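Local coordinates for putative p22 protein (Leishmania major, PDB 1YQF), which is of unknown function but belongs to the MAM33 family of mitochondrial glycoproteins and resembles human p32 in sequence, at residues E46-P51 against V180-W185; T62-L67 against V77-T82. One frame throughout, in Å; residues are numbered along the deposited sequence.

Contact 1 (E46-P51 against V180-W185); sequences EQPTPP and VLYSFW
Gln47 lies flat on the indole of Trp185, and this stack accounts for most of what Gln47 contributes. Its CB stands over the five-membered ring, 3.5 Å from the centroid and only 6° off the normal, a CH-pi contact. With CG anti to the backbone N (chi1 -177°) and the chain extended beyond it, the side chain runs on across the indole until the amide covers the six-membered ring, with Gln47 NE2 3.4 Å from Trp185 CZ2. Amide and indole planes are 15° apart. At the other end of the amide, Gln47 OE1 comes to the edge of the Tyr182 ring, 3.5 Å from Tyr182 CE1.

Pro48 follows with its ring directed at the helix. Its CG rests against the backbone, 3.4 Å from Tyr182 N, and touches the CB atoms of both Leu181 and Tyr182, so that the proline fits against one turn without any direct hydrogen bond. A water supplies the polar link instead, donating to Glu46 O at 3.0 Å and to Leu181 O at 2.7 Å. Leu181 O thus serves the water as well as the helical bond from Trp185 N.

Within the helix the two rings also meet: Trp185 CE3 lies 3.9 Å above one face of the Tyr182 ring, toward its rim. In the second shell, Tyr182 reaches Phe178, Val56 of strand 55-58 and, edge-to-face, Phe65. The irregular segment 46-51 belongs to the connection from helix 23-39 to strand 55-58, and here it runs over the outside of the long helix 173-202, with Pro50 and Pro51 packed on Phe178.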
ATOM      1  N   GLU A  46      -1.427 -29.469 -14.448  1.00 45.74           N
ATOM      2  CA  GLU A  46      -2.810 -29.942 -14.450  1.00 45.59           C
ATOM      3  C   GLU A  46      -3.623 -29.171 -13.419  1.00 44.15           C
ATOM      4  O   GLU A  46      -3.131 -28.890 -12.322  1.00 43.75           O
ATOM      5  CB  GLU A  46      -2.866 -31.432 -14.099  1.00 46.38           C
ATOM      6  CG  GLU A  46      -2.687 -32.371 -15.279  1.00 49.87           C
ATOM      7  CD  GLU A  46      -2.818 -33.829 -14.879  1.00 53.24           C
ATOM      8  OE1 GLU A  46      -3.890 -34.213 -14.365  1.00 54.60           O
ATOM      9  OE2 GLU A  46      -1.846 -34.590 -15.070  1.00 55.61           O
ATOM     10  N   GLN A  47      -4.866 -28.844 -13.764  1.00 42.88           N
ATOM     11  CA  GLN A  47      -5.762 -28.188 -12.818  1.00 41.88           C
ATOM     12  C   GLN A  47      -6.095 -29.147 -11.677  1.00 41.79           C
ATOM     13  O   GLN A  47      -6.644 -30.226 -11.917  1.00 41.66           O
ATOM     14  CB  GLN A  47      -7.055 -27.738 -13.493  1.00 41.48           C
ATOM     15  CG  GLN A  47      -7.991 -26.974 -12.547  1.00 40.83           C
ATOM     16  CD  GLN A  47      -9.280 -26.502 -13.207  1.00 41.12           C
ATOM     17  OE1 GLN A  47     -10.122 -25.894 -12.549  1.00 42.00           O
ATOM     18  NE2 GLN A  47      -9.440 -26.784 -14.494  1.00 41.29           N
ATOM     19  N   PRO A  48      -5.781 -28.760 -10.441  1.00 41.72           N
ATOM     20  CA  PRO A  48      -6.040 -29.629  -9.286  1.00 42.35           C
ATOM     21  C   PRO A  48      -7.526 -29.802  -8.973  1.00 43.26           C
ATOM     22  O   PRO A  48      -8.365 -28.998  -9.387  1.00 42.74           O
ATOM     23  CB  PRO A  48      -5.334 -28.895  -8.143  1.00 42.27           C
ATOM     24  CG  PRO A  48      -5.379 -27.477  -8.547  1.00 41.64           C
ATOM     25  CD  PRO A  48      -5.166 -27.482 -10.031  1.00 41.22           C
ATOM     26  N   THR A  49      -7.830 -30.871  -8.243  1.00 44.79           N
ATOM     27  CA  THR A  49      -9.187 -31.152  -7.795  1.00 46.05           C
ATOM     28  C   THR A  49      -9.347 -30.596  -6.385  1.00 46.62           C
ATOM     29  O   THR A  49      -8.565 -30.941  -5.497  1.00 46.44           O
ATOM     30  CB  THR A  49      -9.469 -32.672  -7.802  1.00 46.39           C
ATOM     31  OG1 THR A  49      -8.470 -33.369  -7.044  1.00 47.23           O
ATOM     32  CG2 THR A  49      -9.342 -33.248  -9.211  1.00 46.79           C
ATOM     33  N   PRO A  50     -10.338 -29.729  -6.172  1.00 47.63           N
ATOM     34  CA  PRO A  50     -10.531 -29.110  -4.854  1.00 48.50           C
ATOM     35  C   PRO A  50     -10.945 -30.135  -3.800  1.00 49.53           C
ATOM     36  O   PRO A  50     -11.668 -31.068  -4.153  1.00 49.65           O
ATOM     37  CB  PRO A  50     -11.656 -28.098  -5.107  1.00 48.35           C
ATOM     38  CG  PRO A  50     -12.390 -28.636  -6.271  1.00 47.92           C
ATOM     39  CD  PRO A  50     -11.346 -29.268  -7.144  1.00 47.55           C
ATOM     40  N   PRO A  51     -10.494 -29.990  -2.552  1.00 50.91           N
ATOM     41  CA  PRO A  51     -10.929 -30.892  -1.470  1.00 51.53           C
ATOM     42  C   PRO A  51     -12.452 -30.956  -1.319  1.00 51.78           C
ATOM     43  O   PRO A  51     -13.185 -30.149  -1.903  1.00 51.86           O
ATOM     44  CB  PRO A  51     -10.285 -30.277  -0.222  1.00 51.74           C
ATOM     45  CG  PRO A  51      -9.078 -29.579  -0.739  1.00 51.61           C
ATOM     46  CD  PRO A  51      -9.522 -28.993  -2.059  1.00 51.22           C
ATOM     47  N   VAL A 180      -1.814 -23.848  -3.975  1.00 27.93           N
ATOM     48  CA  VAL A 180      -0.508 -23.803  -4.632  1.00 28.09           C
ATOM     49  C   VAL A 180      -0.602 -24.392  -6.038  1.00 28.39           C
ATOM     50  O   VAL A 180      -0.122 -23.796  -6.998  1.00 28.62           O
ATOM     51  CB  VAL A 180       0.571 -24.577  -3.828  1.00 27.90           C
ATOM     52  CG1 VAL A 180       1.901 -24.607  -4.578  1.00 27.61           C
ATOM     53  CG2 VAL A 180       0.781 -23.954  -2.463  1.00 27.86           C
ATOM     54  N   LEU A 181      -1.225 -25.561  -6.141  1.00 28.78           N
ATOM     55  CA  LEU A 181      -1.373 -26.271  -7.411  1.00 29.06           C
ATOM     56  C   LEU A 181      -2.283 -25.528  -8.382  1.00 29.17           C
ATOM     57  O   LEU A 181      -2.044 -25.536  -9.588  1.00 29.36           O
ATOM     58  CB  LEU A 181      -1.928 -27.683  -7.180  1.00 29.07           C
ATOM     59  CG  LEU A 181      -0.975 -28.748  -6.629  1.00 29.40           C
ATOM     60  CD1 LEU A 181      -1.734 -30.051  -6.418  1.00 30.17           C
ATOM     61  CD2 LEU A 181       0.225 -28.970  -7.544  1.00 28.76           C
ATOM     62  N   TYR A 182      -3.327 -24.900  -7.852  1.00 29.27           N
ATOM     63  CA  TYR A 182      -4.282 -24.164  -8.669  1.00 29.47           C
ATOM     64  C   TYR A 182      -3.648 -22.877  -9.177  1.00 29.22           C
ATOM     65  O   TYR A 182      -3.919 -22.449 -10.291  1.00 29.03           O
ATOM     66  CB  TYR A 182      -5.551 -23.845  -7.876  1.00 29.87           C
ATOM     67  CG  TYR A 182      -6.696 -23.382  -8.741  1.00 31.04           C
ATOM     68  CD1 TYR A 182      -7.586 -24.292  -9.289  1.00 32.36           C
ATOM     69  CD2 TYR A 182      -6.881 -22.031  -9.025  1.00 33.49           C
ATOM     70  CE1 TYR A 182      -8.640 -23.873 -10.090  1.00 33.62           C
ATOM     71  CE2 TYR A 182      -7.932 -21.600  -9.828  1.00 34.05           C
ATOM     72  CZ  TYR A 182      -8.807 -22.526 -10.355  1.00 34.43           C
ATOM     73  OH  TYR A 182      -9.850 -22.112 -11.149  1.00 36.94           O
ATOM     74  N   SER A 183      -2.788 -22.275  -8.360  1.00 29.47           N
ATOM     75  CA  SER A 183      -2.070 -21.069  -8.755  1.00 30.40           C
ATOM     76  C   SER A 183      -1.108 -21.346  -9.913  1.00 31.16           C
ATOM     77  O   SER A 183      -1.041 -20.558 -10.851  1.00 30.69           O
ATOM     78  CB  SER A 183      -1.312 -20.473  -7.570  1.00 30.36           C
ATOM     79  OG  SER A 183      -2.218 -19.949  -6.613  1.00 31.49           O
ATOM     80  N   PHE A 184      -0.380 -22.464  -9.848  1.00 32.27           N
ATOM     81  CA  PHE A 184       0.535 -22.849 -10.925  1.00 33.63           C
ATOM     82  C   PHE A 184      -0.247 -23.058 -12.215  1.00 33.16           C
ATOM     83  O   PHE A 184       0.167 -22.597 -13.273  1.00 33.25           O
ATOM     84  CB  PHE A 184       1.301 -24.147 -10.601  1.00 34.36           C
ATOM     85  CG  PHE A 184       2.353 -24.009  -9.521  1.00 38.10           C
ATOM     86  CD1 PHE A 184       3.139 -22.862  -9.405  1.00 41.43           C
ATOM     87  CD2 PHE A 184       2.572 -25.054  -8.627  1.00 40.50           C
ATOM     88  CE1 PHE A 184       4.111 -22.760  -8.404  1.00 42.60           C
ATOM     89  CE2 PHE A 184       3.541 -24.957  -7.629  1.00 41.57           C
ATOM     90  CZ  PHE A 184       4.309 -23.810  -7.518  1.00 42.13           C
ATOM     91  N   TRP A 185      -1.380 -23.751 -12.115  1.00 32.91           N
ATOM     92  CA  TRP A 185      -2.217 -24.034 -13.275  1.00 32.69           C
ATOM     93  C   TRP A 185      -2.775 -22.752 -13.873  1.00 32.36           C
ATOM     94  O   TRP A 185      -2.641 -22.522 -15.066  1.00 32.42           O
ATOM     95  CB  TRP A 185      -3.372 -24.975 -12.914  1.00 32.77           C
ATOM     96  CG  TRP A 185      -4.394 -25.072 -14.010  1.00 33.23           C
ATOM     97  CD1 TRP A 185      -4.311 -25.828 -15.140  1.00 33.52           C
ATOM     98  CD2 TRP A 185      -5.638 -24.369 -14.092  1.00 34.33           C
ATOM     99  NE1 TRP A 185      -5.427 -25.644 -15.920  1.00 33.66           N
ATOM    100  CE2 TRP A 185      -6.259 -24.752 -15.299  1.00 34.02           C
ATOM    101  CE3 TRP A 185      -6.294 -23.444 -13.264  1.00 36.49           C
ATOM    102  CZ2 TRP A 185      -7.502 -24.255 -15.697  1.00 35.47           C
ATOM    103  CZ3 TRP A 185      -7.532 -22.949 -13.662  1.00 37.43           C
ATOM    104  CH2 TRP A 185      -8.122 -23.359 -14.869  1.00 36.68           C
TER
HETATM  105  O   HOH W   1      -0.826 -27.442 -11.143  1.00 32.11           O

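Contact 2 (T62-L67 against V77-T82); sequences TCTFDL and VVRYST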
ATOM      1  N   THR A  62     -10.901 -11.452 -13.002  1.00 40.10           N
ATOM      2  CA  THR A  62      -9.739 -11.240 -12.137  1.00 38.27           C
ATOM      3  C   THR A  62      -8.994 -12.537 -11.845  1.00 37.17           C
ATOM      4  O   THR A  62      -9.409 -13.615 -12.258  1.00 36.76           O
ATOM      5  CB  THR A  62     -10.157 -10.589 -10.797  1.00 38.00           C
ATOM      6  OG1 THR A  62     -10.850 -11.540  -9.976  1.00 37.04           O
ATOM      7  CG2 THR A  62     -11.162  -9.457 -11.005  1.00 37.21           C
ATOM      8  N   CYS A  63      -7.891 -12.405 -11.114  1.00 35.93           N
ATOM      9  CA  CYS A  63      -7.098 -13.541 -10.656  1.00 35.23           C
ATOM     10  C   CYS A  63      -7.424 -13.891  -9.203  1.00 34.42           C
ATOM     11  O   CYS A  63      -6.663 -14.584  -8.540  1.00 34.00           O
ATOM     12  CB  CYS A  63      -5.611 -13.229 -10.816  1.00 35.15           C
ATOM     13  SG  CYS A  63      -5.059 -13.461 -12.513  1.00 37.17           S
ATOM     14  N   THR A  64      -8.567 -13.409  -8.721  1.00 33.75           N
ATOM     15  CA  THR A  64      -9.033 -13.692  -7.372  1.00 33.36           C
ATOM     16  C   THR A  64     -10.011 -14.859  -7.400  1.00 33.69           C
ATOM     17  O   THR A  64     -10.892 -14.917  -8.252  1.00 33.71           O
ATOM     18  CB  THR A  64      -9.729 -12.462  -6.788  1.00 32.92           C
ATOM     19  OG1 THR A  64      -8.848 -11.335  -6.842  1.00 32.90           O
ATOM     20  CG2 THR A  64     -10.007 -12.645  -5.303  1.00 32.47           C
ATOM     21  N   PHE A  65      -9.852 -15.781  -6.458  1.00 34.22           N
ATOM     22  CA  PHE A  65     -10.720 -16.947  -6.357  1.00 34.81           C
ATOM     23  C   PHE A  65     -11.180 -17.150  -4.921  1.00 34.73           C
ATOM     24  O   PHE A  65     -10.434 -16.916  -3.977  1.00 34.58           O
ATOM     25  CB  PHE A  65      -9.993 -18.200  -6.841  1.00 35.15           C
ATOM     26  CG  PHE A  65      -9.601 -18.154  -8.290  1.00 37.21           C
ATOM     27  CD1 PHE A  65      -8.418 -17.542  -8.684  1.00 39.70           C
ATOM     28  CD2 PHE A  65     -10.409 -18.734  -9.262  1.00 39.31           C
ATOM     29  CE1 PHE A  65      -8.046 -17.499 -10.029  1.00 40.80           C
ATOM     30  CE2 PHE A  65     -10.044 -18.700 -10.611  1.00 40.53           C
ATOM     31  CZ  PHE A  65      -8.862 -18.081 -10.993  1.00 40.93           C
ATOM     32  N   ASP A  66     -12.421 -17.594  -4.778  1.00 35.11           N
ATOM     33  CA  ASP A  66     -13.014 -17.891  -3.487  1.00 35.53           C
ATOM     34  C   ASP A  66     -13.382 -19.364  -3.440  1.00 35.93           C
ATOM     35  O   ASP A  66     -14.058 -19.867  -4.333  1.00 35.92           O
ATOM     36  CB  ASP A  66     -14.284 -17.063  -3.288  1.00 35.54           C
ATOM     37  CG  ASP A  66     -13.997 -15.645  -2.861  1.00 35.71           C
ATOM     38  OD1 ASP A  66     -12.826 -15.212  -2.933  1.00 37.46           O
ATOM     39  OD2 ASP A  66     -14.894 -14.887  -2.441  1.00 36.38           O
ATOM     40  N   LEU A  67     -12.931 -20.047  -2.396  1.00 36.49           N
ATOM     41  CA  LEU A  67     -13.394 -21.393  -2.093  1.00 36.82           C
ATOM     42  C   LEU A  67     -14.480 -21.244  -1.044  1.00 37.12           C
ATOM     43  O   LEU A  67     -14.211 -20.763   0.050  1.00 36.73           O
ATOM     44  CB  LEU A  67     -12.250 -22.235  -1.543  1.00 36.89           C
ATOM     45  CG  LEU A  67     -11.190 -22.638  -2.564  1.00 37.53           C
ATOM     46  CD1 LEU A  67      -9.929 -23.120  -1.865  1.00 38.08           C
ATOM     47  CD2 LEU A  67     -11.741 -23.716  -3.474  1.00 37.30           C
ATOM     48  N   VAL A  77     -15.253 -18.972   3.696  1.00 29.37           N
ATOM     49  CA  VAL A  77     -14.674 -18.509   2.439  1.00 28.77           C
ATOM     50  C   VAL A  77     -13.156 -18.482   2.572  1.00 29.00           C
ATOM     51  O   VAL A  77     -12.627 -17.870   3.489  1.00 29.59           O
ATOM     52  CB  VAL A  77     -15.176 -17.100   2.059  1.00 28.42           C
ATOM     53  CG1 VAL A  77     -14.515 -16.617   0.774  1.00 27.41           C
ATOM     54  CG2 VAL A  77     -16.696 -17.088   1.898  1.00 27.72           C
ATOM     55  N   VAL A  78     -12.462 -19.152   1.659  1.00 28.96           N
ATOM     56  CA  VAL A  78     -11.006 -19.094   1.587  1.00 28.96           C
ATOM     57  C   VAL A  78     -10.650 -18.372   0.296  1.00 29.23           C
ATOM     58  O   VAL A  78     -10.881 -18.884  -0.795  1.00 29.19           O
ATOM     59  CB  VAL A  78     -10.371 -20.492   1.599  1.00 28.65           C
ATOM     60  CG1 VAL A  78      -8.850 -20.389   1.509  1.00 27.74           C
ATOM     61  CG2 VAL A  78     -10.784 -21.253   2.855  1.00 28.73           C
ATOM     62  N   ARG A  79     -10.091 -17.177   0.432  1.00 29.57           N
ATOM     63  CA  ARG A  79      -9.818 -16.309  -0.703  1.00 29.83           C
ATOM     64  C   ARG A  79      -8.329 -16.247  -0.994  1.00 30.11           C
ATOM     65  O   ARG A  79      -7.512 -16.135  -0.088  1.00 29.92           O
ATOM     66  CB  ARG A  79     -10.354 -14.908  -0.408  1.00 29.82           C
ATOM     67  CG  ARG A  79     -10.026 -13.869  -1.468  1.00 29.99           C
ATOM     68  CD  ARG A  79     -10.785 -12.577  -1.279  1.00 30.07           C
ATOM     69  NE  ARG A  79     -12.230 -12.753  -1.430  1.00 29.48           N
ATOM     70  CZ  ARG A  79     -13.144 -11.872  -1.036  1.00 30.03           C
ATOM     71  NH1 ARG A  79     -12.776 -10.741  -0.457  1.00 29.57           N
ATOM     72  NH2 ARG A  79     -14.437 -12.116  -1.219  1.00 30.37           N
ATOM     73  N   TYR A  80      -7.985 -16.316  -2.272  1.00 30.73           N
ATOM     74  CA  TYR A  80      -6.598 -16.211  -2.705  1.00 31.56           C
ATOM     75  C   TYR A  80      -6.510 -15.624  -4.099  1.00 32.45           C
ATOM     76  O   TYR A  80      -7.504 -15.544  -4.818  1.00 32.95           O
ATOM     77  CB  TYR A  80      -5.926 -17.581  -2.697  1.00 31.46           C
ATOM     78  CG  TYR A  80      -6.567 -18.575  -3.634  1.00 31.99           C
ATOM     79  CD1 TYR A  80      -7.760 -19.202  -3.298  1.00 32.60           C
ATOM     80  CD2 TYR A  80      -5.981 -18.891  -4.858  1.00 32.72           C
ATOM     81  CE1 TYR A  80      -8.358 -20.114  -4.155  1.00 33.66           C
ATOM     82  CE2 TYR A  80      -6.570 -19.807  -5.721  1.00 32.97           C
ATOM     83  CZ  TYR A  80      -7.758 -20.415  -5.362  1.00 33.39           C
ATOM     84  OH  TYR A  80      -8.356 -21.320  -6.208  1.00 34.46           O
ATOM     85  N   SER A  81      -5.299 -15.232  -4.471  1.00 33.35           N
ATOM     86  CA  SER A  81      -5.013 -14.701  -5.793  1.00 34.01           C
ATOM     87  C   SER A  81      -3.955 -15.584  -6.441  1.00 35.65           C
ATOM     88  O   SER A  81      -3.051 -16.080  -5.759  1.00 35.83           O
ATOM     89  CB  SER A  81      -4.511 -13.257  -5.690  1.00 33.63           C
ATOM     90  OG  SER A  81      -4.162 -12.738  -6.964  1.00 32.52           O
ATOM     91  N   THR A  82      -4.063 -15.780  -7.752  1.00 37.57           N
ATOM     92  CA  THR A  82      -3.071 -16.557  -8.497  1.00 39.40           C
ATOM     93  C   THR A  82      -1.968 -15.647  -9.037  1.00 41.59           C
ATOM     94  O   THR A  82      -1.074 -16.105  -9.745  1.00 41.28           O
ATOM     95  CB  THR A  82      -3.734 -17.329  -9.647  1.00 38.98           C
ATOM     96  OG1 THR A  82      -4.342 -16.411 -10.576  1.00 39.69           O
ATOM     97  CG2 THR A  82      -4.888 -18.178  -9.139  1.00 38.16           C
TER
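Asp66 and Arg79 face each other as a non-hydrogen-bonded pair in an antiparallel hairpin, and their side chains join in a two-pronged salt bridge. Along Arg79, CB and CG skirt the carboxylate, CG coming to 3.4 Å from Asp66 OD1, and CD stays near that oxygen and also touches Thr64 CG2. A bend at chi3 (-64°) then swings the guanidinium side-on: NE donates to Asp66 OD1 at 2.9 Å and NH2 to Asp66 OD2 at 3.1 Å. Both oxygens use their syn lone pairs, and carboxylate and guanidinium are nearly coplanar, their planes 15° apart. NH1 is held separately by Lys132 O, which helps to fix the rotation of the group.

On the other face of the sheet, Phe65 CB sits over the Tyr80 ring, 3.5 Å from CZ. The Phe65 and Tyr80 planes differ by 20°, but their centroids are 5.7 Å apart and the rings are displaced too far to overlap much. Tyr80 OH is buried with no hydrogen-bonding partner in the model. Thr82 CG2 meets Phe65 CE1 at 3.4 Å, and Leu67 packs against Val78 and Tyr80.

Paired backbone bonds join Phe65 with Tyr80 and Leu67 with Val78, and Thr82 N closes on Cys63 O at 3.0 Å. Strands 64-71 and 74-81 lie inside the antiparallel sheet, between 55-58 and 92-99; helix 173-202 covers the Phe65-Tyr80 face, while Thr62-Thr64 meet a second subunit.

Overall arrangement
The two contacts have centres about 12 Å apart, and both involve helix 173-202: contact 1 includes part of it, and contact 2 packs against it from the sheet. Tyr182 of contact 1 reaches contact 2, its CD2 3.3 Å from Tyr80 OH and its OH 3.5 Å from Phe65 CE2. Along the chain, contact 2 is nested within the loop closed by contact 1: segment 46-51 comes first, then the hairpin strands, and the helical segment 180-185 last. The result is a layered order in which the helix lies between the loop and the antiparallel sheet, so segments far apart in sequence are packed together. No other chain of the assembly touches contact 1.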